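Local coordinates for aldehyde dehydrogenase 12 (Zea mays, PDB 6D97), which catalyses the NAD+-dependent oxidation of L-glutamate gamma-semialdehyde to glutamate, the last step of proline catabolism in plants, at residues A[42-47]-A[71-77]; A[135-139]-A[226-230]. All blocks are in the same frame, centred on the assembly; numbering follows the deposited sequence.

Interaction 1 (A[42-47]-A[71-77]); sequences PAEVQN and FIKVAEV
Ala43 opens the parallel pairing of strands 43-49 and 70-74 opposite Ile72: its N donates to Phe71 O, and its O accepts Lys73 N at 2.9 Å. Val45 repeats the pattern two residues on, its N bonded to Lys73 O and its O to Ala75 N (3.0 Å). Beyond the end of strand 70-74, the side-chain amide of Asn47 takes over: ND2 reaches Ala75 O at 2.8 Å, in the carbonyl plane on a lone pair and close to its own amide plane. Ala75 centres an inverse gamma turn, its CB and Val77 CG2 both lying against ND2. Asn252 N, bonded to OD1, fixes the amide's rotation from its other end. With an alanine in place of Asn47, Ala75 O and Asn252 N would both probably lose their amide partner, and the turn part of its tie to strand 43-49. On one face Glu44 and Lys73 run side by side, each CG between backbone N and carbonyl carbon (chi1 60° and 61°) and each chain extended beyond; Glu44 OE2 packs 3.6 Å from Lys73 CE but stays 4.1 Å from NZ, beyond a salt bridge, while Trp59 makes a cation-pi contact with the lysine. On the other face Val45 CG2 meets Ile72 CG2 at 3.7 Å. These strands are the middle pair of a four-stranded mixed sheet, flanked by strands 52-54 and 60-63, and the face of Ala43, Val45 and Ile72 rests on helix 229-240.

Interaction 2 (A[135-139]-A[226-230]); sequences QRVSP and KVSIV
Val137 and Val227 bring their backbones to a CA-CA distance of 5.2 Å where helix 124-137 ends, Ser138 being the first residue to leave helical geometry, and where the chain enters helix 229-240; no direct hydrogen bond joins the two segments. Instead, one water donates to both backbones, to Val137 O at 2.7 Å and to Lys226 O at 2.9 Å, so a carbonyl from the last turn of one helix and one from the approach to the other share a single donor molecule. The side chain of Val137 carries the rest of the contact. Its CB sits 3.5 Å from Lys226 O, and its two methyls part company beyond it. CG1, anti to the carbonyl carbon (chi1 -67°), passes close to Lys226 O and meets Ile229 CG2 at 3.7 Å; CG2 lies against Val227 CB at 3.7 Å and reaches Val230 CG2 as well. Val227 returns the contact with CG1, which lies near Val137 O and ends by the CB of Ser138. The polar groups at the margin turn elsewhere: Ser138 OG bonds to Asn199 O, and Lys226 NZ forms a salt bridge with Asp224, a residue of the NAD pocket. The side chain of Lys226 comes within about 5 Å of the bound NAD, placing this junction beside the cofactor site of the Rossmann-type domain. Deeper along the helices, Val230 packs on Phe130, Leu133 and Ile134 of helix 124-137, while strands 43-49 and 70-74 cover the side of Ile229.

Interactions 1 and 2 form adjoining layers, their centres about 12 Å apart. Interaction 1 is partly buried: its Glu44 and Lys73 face is partly exposed, while its apolar face turns inward onto the helix ends of interaction 2. There Val45 CG2 lies 3.6 Å from Ile229 CB, and Ile72 CD1 lies 3.6 Å from Val137 CG1, so the sheet of interaction 1 packs on both helices that meet in interaction 2. Phe71 also packs on Arg136, which forms a salt bridge with Asp64. Their chemistry differs accordingly: regular backbone hydrogen bonds join strands 43-49 and 70-74, whereas the buried contact 135-139 with 226-230 relies on branched aliphatic side chains and one bridging water.

Interaction 1 (A[42-47]-A[71-77])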
loop_
_atom_site.group_PDB
_atom_site.type_symbol
_atom_site.label_atom_id
_atom_site.label_comp_id
_atom_site.label_asym_id
_atom_site.label_seq_id
_atom_site.Cartn_x
_atom_site.Cartn_y
_atom_site.Cartn_z
ATOM N N PRO A 42 25.807 -40.691 20.337
ATOM C CA PRO A 42 25.908 -39.272 19.990
ATOM C C PRO A 42 25.569 -39.006 18.532
ATOM O O PRO A 42 25.677 -39.872 17.663
ATOM C CB PRO A 42 27.378 -38.946 20.273
ATOM C CG PRO A 42 28.084 -40.238 20.062
ATOM C CD PRO A 42 27.134 -41.316 20.498
ATOM N N ALA A 43 25.161 -37.767 18.279
ATOM C CA ALA A 43 24.900 -37.267 16.941
ATOM C C ALA A 43 25.989 -36.280 16.546
ATOM O O ALA A 43 26.717 -35.757 17.393
ATOM C CB ALA A 43 23.529 -36.589 16.862
ATOM N N GLU A 44 26.100 -36.028 15.246
ATOM C CA GLU A 44 27.033 -35.034 14.744
ATOM C C GLU A 44 26.298 -33.995 13.912
ATOM O O GLU A 44 25.277 -34.284 13.279
ATOM C CB GLU A 44 28.161 -35.669 13.917
ATOM C CG GLU A 44 27.727 -36.450 12.692
ATOM C CD GLU A 44 28.911 -36.849 11.822
ATOM O OE1 GLU A 44 29.059 -36.279 10.717
ATOM O OE2 GLU A 44 29.701 -37.719 12.255
ATOM N N VAL A 45 26.822 -32.773 13.942
ATOM C CA VAL A 45 26.297 -31.653 13.173
ATOM C C VAL A 45 27.375 -31.209 12.198
ATOM O O VAL A 45 28.515 -30.952 12.600
ATOM C CB VAL A 45 25.874 -30.484 14.081
ATOM C CG1 VAL A 45 25.306 -29.341 13.246
ATOM C CG2 VAL A 45 24.873 -30.964 15.102
ATOM N N GLN A 46 27.016 -31.123 10.925
ATOM C CA GLN A 46 27.964 -30.780 9.880
ATOM C C GLN A 46 27.678 -29.391 9.334
ATOM O O GLN A 46 26.611 -28.809 9.547
ATOM C CB GLN A 46 27.920 -31.809 8.747
ATOM C CG GLN A 46 28.246 -33.223 9.187
ATOM C CD GLN A 46 28.161 -34.216 8.053
ATOM O OE1 GLN A 46 27.107 -34.797 7.800
ATOM N NE2 GLN A 46 29.271 -34.407 7.350
ATOM N N ASN A 47 28.662 -28.870 8.617
ATOM C CA ASN A 47 28.486 -27.654 7.848
ATOM C C ASN A 47 28.000 -27.999 6.446
ATOM O O ASN A 47 28.133 -29.130 5.975
ATOM C CB ASN A 47 29.794 -26.864 7.774
ATOM C CG ASN A 47 30.446 -26.687 9.133
ATOM O OD1 ASN A 47 29.982 -25.900 9.961
ATOM N ND2 ASN A 47 31.529 -27.424 9.372
ATOM N N PHE A 71 26.727 -35.510 24.015
ATOM C CA PHE A 71 25.781 -36.193 23.143
ATOM C C PHE A 71 25.684 -35.625 21.730
ATOM O O PHE A 71 25.025 -36.239 20.887
ATOM C CB PHE A 71 24.386 -36.240 23.801
ATOM C CG PHE A 71 23.601 -34.943 23.759
ATOM C CD1 PHE A 71 24.213 -33.697 23.818
ATOM C CD2 PHE A 71 22.216 -34.997 23.701
ATOM C CE1 PHE A 71 23.451 -32.536 23.789
ATOM C CE2 PHE A 71 21.454 -33.849 23.681
ATOM C CZ PHE A 71 22.070 -32.616 23.724
ATOM N N ILE A 72 26.331 -34.498 21.434
ATOM C CA ILE A 72 26.365 -33.948 20.079
ATOM C C ILE A 72 27.755 -33.388 19.811
ATOM O O ILE A 72 28.249 -32.558 20.581
ATOM C CB ILE A 72 25.313 -32.841 19.862
ATOM C CG1 ILE A 72 23.889 -33.383 20.029
ATOM C CG2 ILE A 72 25.477 -32.213 18.482
ATOM C CD1 ILE A 72 22.829 -32.307 20.093
ATOM N N LYS A 73 28.384 -33.822 18.720
ATOM C CA LYS A 73 29.628 -33.212 18.271
ATOM C C LYS A 73 29.351 -32.321 17.066
ATOM O O LYS A 73 28.587 -32.686 16.169
ATOM C CB LYS A 73 30.697 -34.260 17.938
ATOM C CG LYS A 73 30.371 -35.243 16.833
ATOM C CD LYS A 73 31.575 -36.162 16.593
ATOM C CE LYS A 73 31.366 -37.110 15.417
ATOM N NZ LYS A 73 32.622 -37.844 15.073
ATOM N N VAL A 74 29.957 -31.136 17.071
ATOM C CA VAL A 74 29.685 -30.092 16.092
ATOM C C VAL A 74 30.972 -29.790 15.337
ATOM O O VAL A 74 32.029 -29.603 15.952
ATOM C CB VAL A 74 29.127 -28.825 16.768
ATOM C CG1 VAL A 74 28.889 -27.731 15.748
ATOM C CG2 VAL A 74 27.841 -29.154 17.516
ATOM N N ALA A 75 30.883 -29.744 14.007
ATOM C CA ALA A 75 32.050 -29.519 13.154
ATOM C C ALA A 75 32.359 -28.022 13.094
ATOM O O ALA A 75 32.134 -27.339 12.093
ATOM C CB ALA A 75 31.812 -30.094 11.766
ATOM N N GLU A 76 32.902 -27.515 14.196
ATOM C CA GLU A 76 33.155 -26.083 14.299
ATOM C C GLU A 76 34.358 -25.696 13.446
ATOM O O GLU A 76 35.449 -26.255 13.598
ATOM C CB GLU A 76 33.354 -25.679 15.757
ATOM C CG GLU A 76 32.028 -25.486 16.488
ATOM C CD GLU A 76 32.182 -24.839 17.846
ATOM O OE1 GLU A 76 33.307 -24.854 18.385
ATOM O OE2 GLU A 76 31.181 -24.303 18.369
ATOM N N VAL A 77 34.145 -24.743 12.545
ATOM C CA VAL A 77 35.185 -24.258 11.647
ATOM C C VAL A 77 36.102 -23.310 12.405
ATOM O O VAL A 77 35.645 -22.493 13.214
ATOM C CB VAL A 77 34.551 -23.567 10.425
ATOM C CG1 VAL A 77 35.613 -22.917 9.548
ATOM C CG2 VAL A 77 33.726 -24.561 9.627
#

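Interaction 2 (A[135-139]-A[226-230])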
loop_
_atom_site.group_PDB
_atom_site.type_symbol
_atom_site.label_atom_id
_atom_site.label_comp_id
_atom_site.label_asym_id
_atom_site.label_seq_id
_atom_site.Cartn_x
_atom_site.Cartn_y
_atom_site.Cartn_z
ATOM N N GLN A 135 13.689 -29.686 22.133
ATOM C CA GLN A 135 13.718 -29.924 23.573
ATOM C C GLN A 135 15.071 -30.423 24.052
ATOM O O GLN A 135 15.507 -30.067 25.150
ATOM C CB GLN A 135 12.645 -30.940 23.958
ATOM C CG GLN A 135 11.278 -30.372 24.218
ATOM C CD GLN A 135 10.351 -31.393 24.839
ATOM O OE1 GLN A 135 9.942 -32.352 24.190
ATOM N NE2 GLN A 135 10.022 -31.197 26.107
ATOM N N ARG A 136 15.742 -31.258 23.260
ATOM C CA ARG A 136 16.989 -31.854 23.731
ATOM C C ARG A 136 18.117 -30.836 23.822
ATOM O O ARG A 136 18.987 -30.957 24.683
ATOM C CB ARG A 136 17.401 -33.019 22.829
ATOM C CG ARG A 136 16.455 -34.222 22.797
ATOM C CD ARG A 136 16.261 -34.863 24.165
ATOM N NE ARG A 136 17.525 -35.175 24.824
ATOM C CZ ARG A 136 18.229 -36.284 24.626
ATOM N NH1 ARG A 136 17.803 -37.208 23.780
ATOM N NH2 ARG A 136 19.368 -36.467 25.275
ATOM N N VAL A 137 18.127 -29.832 22.954
ATOM C CA VAL A 137 19.232 -28.885 22.893
ATOM C C VAL A 137 18.892 -27.559 23.565
ATOM O O VAL A 137 19.757 -26.951 24.194
ATOM C CB VAL A 137 19.685 -28.674 21.432
ATOM C CG1 VAL A 137 20.288 -29.945 20.902
ATOM C CG2 VAL A 137 18.516 -28.245 20.559
ATOM N N SER A 138 17.656 -27.090 23.434
ATOM C CA SER A 138 17.190 -25.867 24.084
ATOM C C SER A 138 16.014 -26.245 24.973
ATOM O O SER A 138 14.851 -26.082 24.578
ATOM C CB SER A 138 16.804 -24.794 23.066
ATOM O OG SER A 138 16.386 -23.607 23.713
ATOM N N PRO A 139 16.284 -26.740 26.182
ATOM C CA PRO A 139 15.236 -27.374 26.996
ATOM C C PRO A 139 14.072 -26.441 27.295
ATOM O O PRO A 139 14.248 -25.324 27.790
ATOM C CB PRO A 139 15.984 -27.776 28.274
ATOM C CG PRO A 139 17.403 -27.941 27.823
ATOM C CD PRO A 139 17.613 -26.865 26.802
ATOM N N LYS A 226 25.295 -24.903 20.282
ATOM C CA LYS A 226 24.565 -25.707 21.253
ATOM C C LYS A 226 23.298 -26.305 20.657
ATOM O O LYS A 226 22.877 -27.392 21.066
ATOM C CB LYS A 226 24.221 -24.865 22.483
ATOM C CG LYS A 226 25.380 -24.616 23.430
ATOM C CD LYS A 226 24.902 -23.929 24.703
ATOM C CE LYS A 226 25.638 -22.617 24.938
ATOM N NZ LYS A 226 25.337 -21.606 23.881
ATOM N N VAL A 227 22.678 -25.623 19.693
ATOM C CA VAL A 227 21.379 -26.031 19.173
ATOM C C VAL A 227 21.351 -26.152 17.658
ATOM O O VAL A 227 20.289 -26.431 17.095
ATOM C CB VAL A 227 20.268 -25.069 19.638
ATOM C CG1 VAL A 227 20.273 -24.945 21.146
ATOM C CG2 VAL A 227 20.450 -23.715 18.982
ATOM N N SER A 228 22.480 -25.962 16.973
ATOM C CA SER A 228 22.477 -25.899 15.516
ATOM C C SER A 228 22.044 -27.203 14.865
ATOM O O SER A 228 21.852 -27.229 13.644
ATOM C CB SER A 228 23.861 -25.508 14.994
ATOM O OG SER A 228 24.847 -26.448 15.387
ATOM N N ILE A 229 21.896 -28.281 15.642
ATOM C CA ILE A 229 21.444 -29.549 15.080
ATOM C C ILE A 229 20.055 -29.400 14.484
ATOM O O ILE A 229 19.717 -30.066 13.498
ATOM C CB ILE A 229 21.489 -30.662 16.152
ATOM C CG1 ILE A 229 21.350 -32.040 15.504
ATOM C CG2 ILE A 229 20.402 -30.459 17.206
ATOM C CD1 ILE A 229 21.776 -33.191 16.408
ATOM N N VAL A 230 19.244 -28.499 15.042
ATOM C CA VAL A 230 17.862 -28.353 14.597
ATOM C C VAL A 230 17.821 -27.802 13.179
ATOM O O VAL A 230 17.207 -28.388 12.281
ATOM C CB VAL A 230 17.076 -27.457 15.568
ATOM C CG1 VAL A 230 15.676 -27.206 15.031
ATOM C CG2 VAL A 230 17.027 -28.097 16.943
HETATM O O HOH W 1 22.323 -27.838 23.902
#